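Local coordinates for protein probable porin (Pseudomonas aeruginosa, PDB 2Y0H) that probably serves as a porin of the OprD family, an 18-stranded outer-membrane beta barrel that lets small solutes cross the membrane, at residues M112-P116 and V117-D121; M164-M167 and G168-K171; A286-A290 and Y291-T295; Y308-A311 and G312-L315. All blocks are in the same frame, centred on the assembly; numbering follows the deposited sequence.

Contact 1: M112-P116 and V117-D121; sequences MPQLP and VAFRD
Phe-119 holds CG anti to its backbone N (chi1 -158°), and Gln-114 holds CG beside its own N; these torsions lay the Phe-119 ring against Gln-114 CB, on the face the pair shares in a tight antiparallel beta hairpin. The hairpin turns through a type I beta turn with Pro-116 and Val-117 at its corners. Leu-115 and Ala-118 close it as the hydrogen-bonded pair: Leu-115 N donates to Ala-118 O at 3.0 Å, and Ala-118 N donates to Leu-115 O at 2.9 Å. Gln-114 and Phe-119 are the non-hydrogen-bonded pair. Between their side chains a CH-pi contact forms, Gln-114 CB lying over the Phe-119 ring, 4.0 Å from its centroid. The amide plane is turned 82° from the ring, with Gln-114 NE2 beside its rim, 3.3 Å from CZ of Phe-119. Leu-115 and Ala-118 lie on the other face, where Leu-115 touches Leu-180 and Ala-118 touches Phe-178 of strand 178-186.

The hairpin belongs to the long loop between strands 104-108 and 129-137. Its position near the centre of the barrel, about 6 Å from the centre of the chain to that of the contact, is consistent with the inward-folded loop that narrows the pore in OprD porins. Arg-120, bent at chi2 and chi3, runs alongside Gln-114, the amide and guanidinium planes 31° apart. Gln-114 OE1 lies over one guanidinium face. NE of Arg-120 is buried against Gln-114 CG at 3.2 Å and has no polar partner in the model, whereas NH2 makes a long, weak ion pair with OD2 of Asp-122. Met-112 and Arg-120 cross at a slant, with NH1 of Arg-120 3.7 Å from SD of Met-112.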
loop_
_atom_site.group_PDB
_atom_site.type_symbol
_atom_site.label_atom_id
_atom_site.label_comp_id
_atom_site.label_asym_id
_atom_site.label_seq_id
_atom_site.Cartn_x
_atom_site.Cartn_y
_atom_site.Cartn_z
ATOM N N MET A 112 10.535 -3.198 -3.352
ATOM C CA MET A 112 9.201 -3.016 -2.795
ATOM C C MET A 112 8.945 -1.536 -2.601
ATOM O O MET A 112 9.073 -1.034 -1.496
ATOM C CB MET A 112 9.078 -3.734 -1.451
ATOM C CG MET A 112 9.107 -5.226 -1.579
ATOM S SD MET A 112 9.080 -5.995 0.036
ATOM C CE MET A 112 9.852 -7.559 -0.328
ATOM N N PRO A 113 8.603 -0.827 -3.688
ATOM C CA PRO A 113 8.313 0.610 -3.605
ATOM C C PRO A 113 7.093 0.883 -2.730
ATOM O O PRO A 113 6.119 0.135 -2.786
ATOM C CB PRO A 113 7.962 0.998 -5.053
ATOM C CG PRO A 113 8.284 -0.176 -5.891
ATOM C CD PRO A 113 8.332 -1.382 -5.025
ATOM N N GLN A 114 7.142 1.959 -1.957
ATOM C CA GLN A 114 5.994 2.407 -1.182
ATOM C C GLN A 114 5.795 3.887 -1.465
ATOM O O GLN A 114 6.023 4.726 -0.596
ATOM C CB GLN A 114 6.225 2.172 0.312
ATOM C CG GLN A 114 6.357 0.701 0.675
ATOM C CD GLN A 114 6.372 0.478 2.178
ATOM O OE1 GLN A 114 7.276 -0.157 2.705
ATOM N NE2 GLN A 114 5.369 1.009 2.873
ATOM N N LEU A 115 5.376 4.193 -2.692
ATOM C CA LEU A 115 5.304 5.560 -3.184
ATOM C C LEU A 115 3.886 5.889 -3.625
ATOM O O LEU A 115 3.105 4.993 -3.948
ATOM C CB LEU A 115 6.265 5.733 -4.357
ATOM C CG LEU A 115 7.710 5.347 -4.040
ATOM C CD1 LEU A 115 8.541 5.263 -5.317
ATOM C CD2 LEU A 115 8.312 6.332 -3.039
ATOM N N PRO A 116 3.543 7.184 -3.634
ATOM C CA PRO A 116 2.160 7.580 -3.935
ATOM C C PRO A 116 1.665 7.068 -5.298
ATOM O O PRO A 116 0.468 6.813 -5.428
ATOM C CB PRO A 116 2.225 9.112 -3.902
ATOM C CG PRO A 116 3.382 9.410 -2.981
ATOM C CD PRO A 116 4.392 8.335 -3.282
ATOM N N VAL A 117 2.561 6.906 -6.280
ATOM C CA VAL A 117 2.177 6.398 -7.594
ATOM C C VAL A 117 2.467 4.900 -7.810
ATOM O O VAL A 117 2.216 4.356 -8.899
ATOM C CB VAL A 117 2.819 7.217 -8.747
ATOM C CG1 VAL A 117 2.408 8.675 -8.650
ATOM C CG2 VAL A 117 4.351 7.073 -8.756
ATOM N N ALA A 118 2.999 4.243 -6.780
ATOM C CA ALA A 118 3.329 2.814 -6.836
ATOM C C ALA A 118 3.584 2.303 -5.421
ATOM O O ALA A 118 4.716 2.345 -4.921
ATOM C CB ALA A 118 4.552 2.569 -7.708
ATOM N N PHE A 119 2.518 1.845 -4.773
ATOM C CA PHE A 119 2.595 1.422 -3.389
ATOM C C PHE A 119 2.318 -0.077 -3.357
ATOM O O PHE A 119 1.166 -0.504 -3.455
ATOM C CB PHE A 119 1.578 2.182 -2.536
ATOM C CG PHE A 119 1.919 2.205 -1.073
ATOM C CD1 PHE A 119 1.664 1.105 -0.275
ATOM C CD2 PHE A 119 2.515 3.319 -0.504
ATOM C CE1 PHE A 119 1.990 1.116 1.074
ATOM C CE2 PHE A 119 2.841 3.340 0.839
ATOM C CZ PHE A 119 2.575 2.238 1.631
ATOM N N ARG A 120 3.392 -0.862 -3.260
ATOM C CA ARG A 120 3.308 -2.309 -3.412
ATOM C C ARG A 120 2.398 -2.918 -2.347
ATOM O O ARG A 120 2.399 -2.511 -1.190
ATOM C CB ARG A 120 4.708 -2.956 -3.395
ATOM C CG ARG A 120 5.251 -3.227 -1.996
ATOM C CD ARG A 120 5.253 -1.942 -1.170
ATOM N NE ARG A 120 4.874 -2.152 0.233
ATOM C CZ ARG A 120 5.200 -3.229 0.932
ATOM N NH1 ARG A 120 5.903 -4.191 0.362
ATOM N NH2 ARG A 120 4.836 -3.344 2.195
ATOM N N ASP A 121 1.585 -3.872 -2.775
ATOM C CA ASP A 121 0.637 -4.544 -1.907
ATOM C C ASP A 121 1.335 -5.393 -0.849
ATOM O O ASP A 121 2.302 -6.096 -1.150
ATOM C CB ASP A 121 -0.267 -5.436 -2.755
ATOM C CG ASP A 121 -1.167 -6.311 -1.916
ATOM O OD1 ASP A 121 -1.729 -5.808 -0.925
ATOM O OD2 ASP A 121 -1.312 -7.499 -2.256
#

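Contact 2: M164-M167 and G168-K171; sequences MYIM and GRDK
Tyr-165 and Lys-171 meet ring face to backbone: CA of Lys-171 sits over the centre of the phenol ring, 3.8 Å from its centroid, in a CH-pi contact. CB of Lys-171 continues over the same face, 3.5 Å from CE1 of Tyr-165, before the rest of the lysine chain bends off. The tyrosine reaches this place because its CG lies between the backbone N and the carbonyl carbon (chi1 55°), which swings the ring back across the chain that follows. The carbonyl O of Arg-169 also approaches the ring, 3.5 Å from CE2 of Tyr-165.

What returns the chain is a type II beta turn from Ile-166 to Arg-169, in the loop that joins strands 143-154 and 178-186 of the barrel. It is closed by Arg-169 N donating to Ile-166 O at 3.0 Å. Gly-168 occupies the third position with a positive phi of 101°, as is usual for glycine in this turn.

Arg-169 then folds back beside Ile-166, the two side chains pointing the same way. Its CG packs 3.4 Å from CB of Ile-166, and CD1 of Ile-166 lies over the centre of one guanidinium face, 3.8 Å from CZ of Arg-169. The guanidinium nitrogens bond elsewhere: NH2 of Arg-169 is hydrogen-bonded to OG of Ser-240 and to O of Pro-242, tying the turn to the loop between strands 221-234 and 244-256.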
loop_
_atom_site.group_PDB
_atom_site.type_symbol
_atom_site.label_atom_id
_atom_site.label_comp_id
_atom_site.label_asym_id
_atom_site.label_seq_id
_atom_site.Cartn_x
_atom_site.Cartn_y
_atom_site.Cartn_z
ATOM N N MET A 164 3.370 -4.692 -17.168
ATOM C CA MET A 164 2.456 -3.934 -16.330
ATOM C C MET A 164 1.311 -3.289 -17.108
ATOM O O MET A 164 1.436 -2.957 -18.291
ATOM C CB MET A 164 3.243 -2.881 -15.550
ATOM C CG MET A 164 4.191 -3.499 -14.546
ATOM S SD MET A 164 5.480 -2.369 -14.015
ATOM C CE MET A 164 6.412 -2.146 -15.545
ATOM N N TYR A 165 0.188 -3.114 -16.432
ATOM C CA TYR A 165 -0.983 -2.529 -17.065
ATOM C C TYR A 165 -1.853 -1.938 -15.965
ATOM O O TYR A 165 -1.612 -2.188 -14.786
ATOM C CB TYR A 165 -1.730 -3.574 -17.915
ATOM C CG TYR A 165 -2.139 -4.838 -17.163
ATOM C CD1 TYR A 165 -1.245 -5.893 -16.986
ATOM C CD2 TYR A 165 -3.413 -4.962 -16.622
ATOM C CE1 TYR A 165 -1.616 -7.043 -16.308
ATOM C CE2 TYR A 165 -3.794 -6.098 -15.941
ATOM C CZ TYR A 165 -2.895 -7.135 -15.784
ATOM O OH TYR A 165 -3.280 -8.258 -15.098
ATOM N N ILE A 166 -2.834 -1.123 -16.337
ATOM C CA ILE A 166 -3.777 -0.588 -15.361
ATOM C C ILE A 166 -4.614 -1.735 -14.826
ATOM O O ILE A 166 -5.132 -2.538 -15.606
ATOM C CB ILE A 166 -4.714 0.474 -15.976
ATOM C CG1 ILE A 166 -3.923 1.733 -16.386
ATOM C CG2 ILE A 166 -5.875 0.786 -15.005
ATOM C CD1 ILE A 166 -4.668 2.663 -17.353
ATOM N N MET A 167 -4.738 -1.807 -13.500
ATOM C CA MET A 167 -5.559 -2.826 -12.843
ATOM C C MET A 167 -6.986 -2.804 -13.388
ATOM O O MET A 167 -7.656 -1.769 -13.327
ATOM C CB MET A 167 -5.604 -2.568 -11.338
ATOM C CG MET A 167 -6.372 -3.616 -10.525
ATOM S SD MET A 167 -5.465 -5.166 -10.300
ATOM C CE MET A 167 -5.756 -5.996 -11.868
ATOM N N GLY A 168 -7.446 -3.937 -13.916
ATOM C CA GLY A 168 -8.771 -4.011 -14.522
ATOM C C GLY A 168 -8.795 -3.965 -16.046
ATOM O O GLY A 168 -9.853 -4.136 -16.651
ATOM N N ARG A 169 -7.646 -3.752 -16.685
ATOM C CA ARG A 169 -7.622 -3.677 -18.154
ATOM C C ARG A 169 -6.842 -4.810 -18.869
ATOM O O ARG A 169 -6.414 -5.782 -18.240
ATOM C CB ARG A 169 -7.189 -2.273 -18.643
ATOM C CG ARG A 169 -7.243 -1.192 -17.564
ATOM C CD ARG A 169 -8.069 0.059 -17.910
ATOM N NE ARG A 169 -7.549 0.813 -19.036
ATOM C CZ ARG A 169 -7.851 2.083 -19.331
ATOM N NH1 ARG A 169 -8.665 2.800 -18.574
ATOM N NH2 ARG A 169 -7.321 2.649 -20.406
ATOM N N ASP A 170 -6.669 -4.663 -20.184
ATOM C CA ASP A 170 -6.128 -5.720 -21.062
ATOM C C ASP A 170 -4.668 -6.133 -20.776
ATOM O O ASP A 170 -3.718 -5.422 -21.147
ATOM C CB ASP A 170 -6.277 -5.283 -22.531
ATOM C CG ASP A 170 -5.852 -6.362 -23.523
ATOM O OD1 ASP A 170 -5.515 -7.493 -23.094
ATOM O OD2 ASP A 170 -5.857 -6.065 -24.746
ATOM N N LYS A 171 -4.479 -7.290 -20.145
ATOM C CA LYS A 171 -3.124 -7.700 -19.807
ATOM C C LYS A 171 -2.294 -7.957 -21.074
ATOM O O LYS A 171 -1.067 -8.004 -21.029
ATOM C CB LYS A 171 -3.133 -8.916 -18.887
ATOM C CG LYS A 171 -2.939 -10.246 -19.588
ATOM C CD LYS A 171 -2.739 -11.346 -18.549
ATOM C CE LYS A 171 -3.926 -12.291 -18.500
ATOM N NZ LYS A 171 -4.010 -13.140 -19.726
#

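Contact 3: A286-A290 and Y291-T295; sequences ANLMA and YQTFT
Met-289 and Phe-294 form the tight part of this contact: CG of Met-289 packs 3.8 Å from CE1 of Phe-294, the two side chains crossing at a slant. Met-289 keeps CG beside its backbone N (chi1 -66°) and then bends at chi2 and chi3, its end leaving the facing run; the side chain touches Arg-323 and Val-325 of strand 318-330. The carbonyl O of Asn-287 lies against the same ring, 3.8 Å from CD1 of Phe-294. All three residues are buried.

A single backbone bond ties the two runs, Met-289 N to Gln-292 O at 3.0 Å, with a moderate angle of 138° at the hydrogen. The chain reverses here without regular strand pairing, within the long loop between strands 259-269 and 300-309. Its contacts with strands 318-330, 339-351 and 361-371 are consistent with the inward-folded loops of OprD porins. At the bend, Glu-343 accepts from the backbone N of Tyr-291 and of Gln-292, and Asn-345 OD1 from that of Ala-290.

The looser side, partly exposed, carries Leu-288 and Thr-293. There CD1 of Leu-288 merely touches CG2 of Thr-293 at 3.9 Å. Tyr-291 points away from the facing run, and its ring meets Tyr-369 edge-to-face.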
loop_
_atom_site.group_PDB
_atom_site.type_symbol
_atom_site.label_atom_id
_atom_site.label_comp_id
_atom_site.label_asym_id
_atom_site.label_seq_id
_atom_site.Cartn_x
_atom_site.Cartn_y
_atom_site.Cartn_z
ATOM N N ALA A 286 -7.075 8.023 0.724
ATOM C CA ALA A 286 -7.706 8.164 2.037
ATOM C C ALA A 286 -8.702 7.061 2.395
ATOM O O ALA A 286 -8.622 6.484 3.466
ATOM C CB ALA A 286 -8.377 9.528 2.146
ATOM N N ASN A 287 -9.640 6.772 1.506
ATOM C CA ASN A 287 -10.729 5.859 1.841
ATOM C C ASN A 287 -10.481 4.391 1.474
ATOM O O ASN A 287 -11.420 3.600 1.343
ATOM C CB ASN A 287 -12.059 6.381 1.286
ATOM C CG ASN A 287 -12.553 7.605 2.049
ATOM O OD1 ASN A 287 -11.898 8.044 2.991
ATOM N ND2 ASN A 287 -13.706 8.163 1.647
ATOM N N LEU A 288 -9.212 4.033 1.326
ATOM C CA LEU A 288 -8.842 2.651 1.087
ATOM C C LEU A 288 -9.328 1.767 2.223
ATOM O O LEU A 288 -9.114 2.084 3.383
ATOM C CB LEU A 288 -7.318 2.525 0.970
ATOM C CG LEU A 288 -6.843 1.070 0.946
ATOM C CD1 LEU A 288 -7.078 0.509 -0.435
ATOM C CD2 LEU A 288 -5.378 0.948 1.346
ATOM N N MET A 289 -9.959 0.647 1.893
ATOM C CA MET A 289 -10.463 -0.274 2.909
ATOM C C MET A 289 -9.899 -1.688 2.716
ATOM O O MET A 289 -9.200 -1.946 1.748
ATOM C CB MET A 289 -11.998 -0.295 2.887
ATOM C CG MET A 289 -12.610 1.034 3.295
ATOM S SD MET A 289 -12.532 1.256 5.089
ATOM C CE MET A 289 -13.963 0.254 5.562
ATOM N N ALA A 290 -10.211 -2.598 3.635
ATOM C CA ALA A 290 -9.662 -3.950 3.568
ATOM C C ALA A 290 -10.064 -4.668 2.282
ATOM O O ALA A 290 -9.268 -5.379 1.687
ATOM C CB ALA A 290 -10.089 -4.751 4.779
ATOM N N TYR A 291 -11.302 -4.471 1.851
ATOM C CA TYR A 291 -11.797 -5.114 0.641
ATOM C C TYR A 291 -11.869 -4.148 -0.548
ATOM O O TYR A 291 -11.173 -4.336 -1.547
ATOM C CB TYR A 291 -13.155 -5.778 0.913
ATOM C CG TYR A 291 -13.808 -6.402 -0.303
ATOM C CD1 TYR A 291 -13.114 -7.305 -1.102
ATOM C CD2 TYR A 291 -15.123 -6.105 -0.637
ATOM C CE1 TYR A 291 -13.707 -7.878 -2.208
ATOM C CE2 TYR A 291 -15.725 -6.669 -1.742
ATOM C CZ TYR A 291 -15.011 -7.557 -2.525
ATOM O OH TYR A 291 -15.602 -8.128 -3.632
ATOM N N GLN A 292 -12.691 -3.108 -0.446
ATOM C CA GLN A 292 -12.843 -2.148 -1.550
ATOM C C GLN A 292 -11.952 -0.916 -1.430
ATOM O O GLN A 292 -11.583 -0.500 -0.325
ATOM C CB GLN A 292 -14.301 -1.727 -1.705
ATOM C CG GLN A 292 -15.150 -2.795 -2.363
ATOM C CD GLN A 292 -14.612 -3.191 -3.731
ATOM O OE1 GLN A 292 -14.211 -4.332 -3.948
ATOM N NE2 GLN A 292 -14.600 -2.247 -4.654
ATOM N N THR A 293 -11.597 -0.345 -2.573
ATOM C CA THR A 293 -10.760 0.854 -2.590
ATOM C C THR A 293 -11.578 2.141 -2.748
ATOM O O THR A 293 -11.043 3.229 -2.563
ATOM C CB THR A 293 -9.666 0.800 -3.698
ATOM O OG1 THR A 293 -10.267 0.972 -4.982
ATOM C CG2 THR A 293 -8.910 -0.531 -3.671
ATOM N N PHE A 294 -12.863 2.011 -3.081
ATOM C CA PHE A 294 -13.753 3.167 -3.249
ATOM C C PHE A 294 -13.218 4.170 -4.270
ATOM O O PHE A 294 -13.258 5.386 -4.062
ATOM C CB PHE A 294 -14.021 3.832 -1.892
ATOM C CG PHE A 294 -14.921 3.024 -1.008
ATOM C CD1 PHE A 294 -14.421 1.947 -0.294
ATOM C CD2 PHE A 294 -16.275 3.309 -0.929
ATOM C CE1 PHE A 294 -15.257 1.178 0.507
ATOM C CE2 PHE A 294 -17.121 2.542 -0.126
ATOM C CZ PHE A 294 -16.608 1.474 0.585
ATOM N N THR A 295 -12.710 3.639 -5.376
ATOM C CA THR A 295 -12.170 4.449 -6.461
ATOM C C THR A 295 -12.855 4.115 -7.782
ATOM O O THR A 295 -12.265 4.270 -8.845
ATOM C CB THR A 295 -10.646 4.248 -6.607
ATOM O OG1 THR A 295 -10.350 2.843 -6.699
ATOM C CG2 THR A 295 -9.908 4.862 -5.396
#

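Contact 4: Y308-A311 and G312-L315; sequences YDFA and GLGL
Leu-313 is the bump in this contact, and Tyr-308 with Phe-310 form the hollow that takes it. One branch, CD2 of Leu-313, packs 3.7 Å from CD2 of Phe-310 and 4.2 Å from CE2 of Tyr-308. The other branch, CD1, comes 3.3 Å from the phenol OH of Tyr-308. The two rings pack on each other, CD2 of Tyr-308 over the centre of one face of Phe-310, and Leu-313 wedges obliquely against both. A shallower fit occurs beside it, where CB of Phe-310 rests 4.0 Å from CB of Leu-315.

The backbone bends to bring these parts together through a type I beta turn from Ala-311 to Gly-314. Gly-314 N donates to Ala-311 O at 2.9 Å, and one step further out Leu-315 N donates to Phe-310 O at 3.1 Å. Together with the positive phi of Gly-314 (96°), this pair of bonds has the pattern of a Schellman motif. Phe-310 O also receives a weak bond from Leu-313 N. On the way into the turn, Asp-309 makes an Asx turn: its OD1 accepts from Ala-311 N at 3.0 Å, 33° out of the carboxylate plane. A water bridges Asp-309 O and Gly-312 N, donating to the first and accepting from the second.

Most of this turn is exposed, as befits a short connection at a barrel rim, and a bound C8E detergent molecule lies near Leu-315. The turn links neighbouring antiparallel strands 300-309 and 318-330, with Phe-310 leaning on Leu-318 and Leu-320 of the second, while the ring of Tyr-308 meets His-259 of strand 259-269 on the other flank.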
loop_
_atom_site.group_PDB
_atom_site.type_symbol
_atom_site.label_atom_id
_atom_site.label_comp_id
_atom_site.label_asym_id
_atom_site.label_seq_id
_atom_site.Cartn_x
_atom_site.Cartn_y
_atom_site.Cartn_z
ATOM N N TYR A 308 -8.028 2.992 19.028
ATOM C CA TYR A 308 -7.710 2.984 20.444
ATOM C C TYR A 308 -6.449 2.173 20.755
ATOM O O TYR A 308 -6.310 1.026 20.324
ATOM C CB TYR A 308 -8.894 2.513 21.291
ATOM C CG TYR A 308 -8.664 2.776 22.767
ATOM C CD1 TYR A 308 -8.575 4.080 23.252
ATOM C CD2 TYR A 308 -8.490 1.727 23.665
ATOM C CE1 TYR A 308 -8.340 4.333 24.608
ATOM C CE2 TYR A 308 -8.254 1.963 25.014
ATOM C CZ TYR A 308 -8.182 3.266 25.481
ATOM O OH TYR A 308 -7.946 3.501 26.809
ATOM N N ASP A 309 -5.524 2.804 21.474
ATOM C CA ASP A 309 -4.338 2.146 22.011
ATOM C C ASP A 309 -4.631 1.769 23.477
ATOM O O ASP A 309 -4.941 2.631 24.307
ATOM C CB ASP A 309 -3.119 3.072 21.878
ATOM C CG ASP A 309 -1.793 2.401 22.303
ATOM O OD1 ASP A 309 -1.813 1.427 23.072
ATOM O OD2 ASP A 309 -0.722 2.872 21.878
ATOM N N PHE A 310 -4.578 0.478 23.780
ATOM C CA PHE A 310 -4.972 -0.017 25.101
ATOM C C PHE A 310 -3.847 0.044 26.147
ATOM O O PHE A 310 -4.017 -0.429 27.268
ATOM C CB PHE A 310 -5.503 -1.453 25.007
ATOM C CG PHE A 310 -6.911 -1.566 24.473
ATOM C CD1 PHE A 310 -7.149 -1.650 23.109
ATOM C CD2 PHE A 310 -7.992 -1.631 25.338
ATOM C CE1 PHE A 310 -8.438 -1.772 22.617
ATOM C CE2 PHE A 310 -9.283 -1.753 24.851
ATOM C CZ PHE A 310 -9.506 -1.820 23.491
ATOM N N ALA A 311 -2.711 0.626 25.779
ATOM C CA ALA A 311 -1.554 0.708 26.674
ATOM C C ALA A 311 -1.877 1.307 28.053
ATOM O O ALA A 311 -1.525 0.732 29.082
ATOM C CB ALA A 311 -0.416 1.477 26.009
ATOM N N GLY A 312 -2.541 2.460 28.069
ATOM C CA GLY A 312 -2.920 3.113 29.312
ATOM C C GLY A 312 -3.828 2.256 30.179
ATOM O O GLY A 312 -3.798 2.324 31.411
ATOM N N LEU A 313 -4.640 1.435 29.527
ATOM C CA LEU A 313 -5.566 0.565 30.224
ATOM C C LEU A 313 -4.840 -0.644 30.829
ATOM O O LEU A 313 -5.467 -1.528 31.407
ATOM C CB LEU A 313 -6.665 0.106 29.262
ATOM C CG LEU A 313 -8.108 0.485 29.605
ATOM C CD1 LEU A 313 -8.268 1.989 29.740
ATOM C CD2 LEU A 313 -9.066 -0.068 28.566
ATOM N N GLY A 314 -3.519 -0.680 30.686
ATOM C CA GLY A 314 -2.728 -1.781 31.215
ATOM C C GLY A 314 -2.398 -2.875 30.207
ATOM O O GLY A 314 -1.743 -3.864 30.543
ATOM N N LEU A 315 -2.851 -2.706 28.968
ATOM C CA LEU A 315 -2.629 -3.711 27.928
ATOM C C LEU A 315 -1.796 -3.179 26.761
ATOM O O LEU A 315 -2.308 -3.010 25.658
ATOM C CB LEU A 315 -3.965 -4.235 27.409
ATOM C CG LEU A 315 -4.880 -4.897 28.436
ATOM C CD1 LEU A 315 -6.290 -5.049 27.883
ATOM C CD2 LEU A 315 -4.308 -6.242 28.848
HETATM O O HOH W 1 -4.091 3.592 26.461
#

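All four contacts lie in, or at the start of, connections between barrel strands, and none touches another. Contacts 1 and 3 are partly buried, in long loops that fold into the barrel, their centres about 16 Å apart; contacts 2 and 4 are surface turns on opposite sides of the chain's centre, their centres about 44 Å apart. Strand 300-309 joins contacts 3 and 4: it follows the loop of the first and runs into the turn of the second. Only contact 1 pairs strands across its two segments. Contact 3 relies on barrel-wall carboxylate and amide groups to hold its bend, contact 2 on outward arginine bonds, and contact 4 on its own turn backbone and exposed apolar side chains.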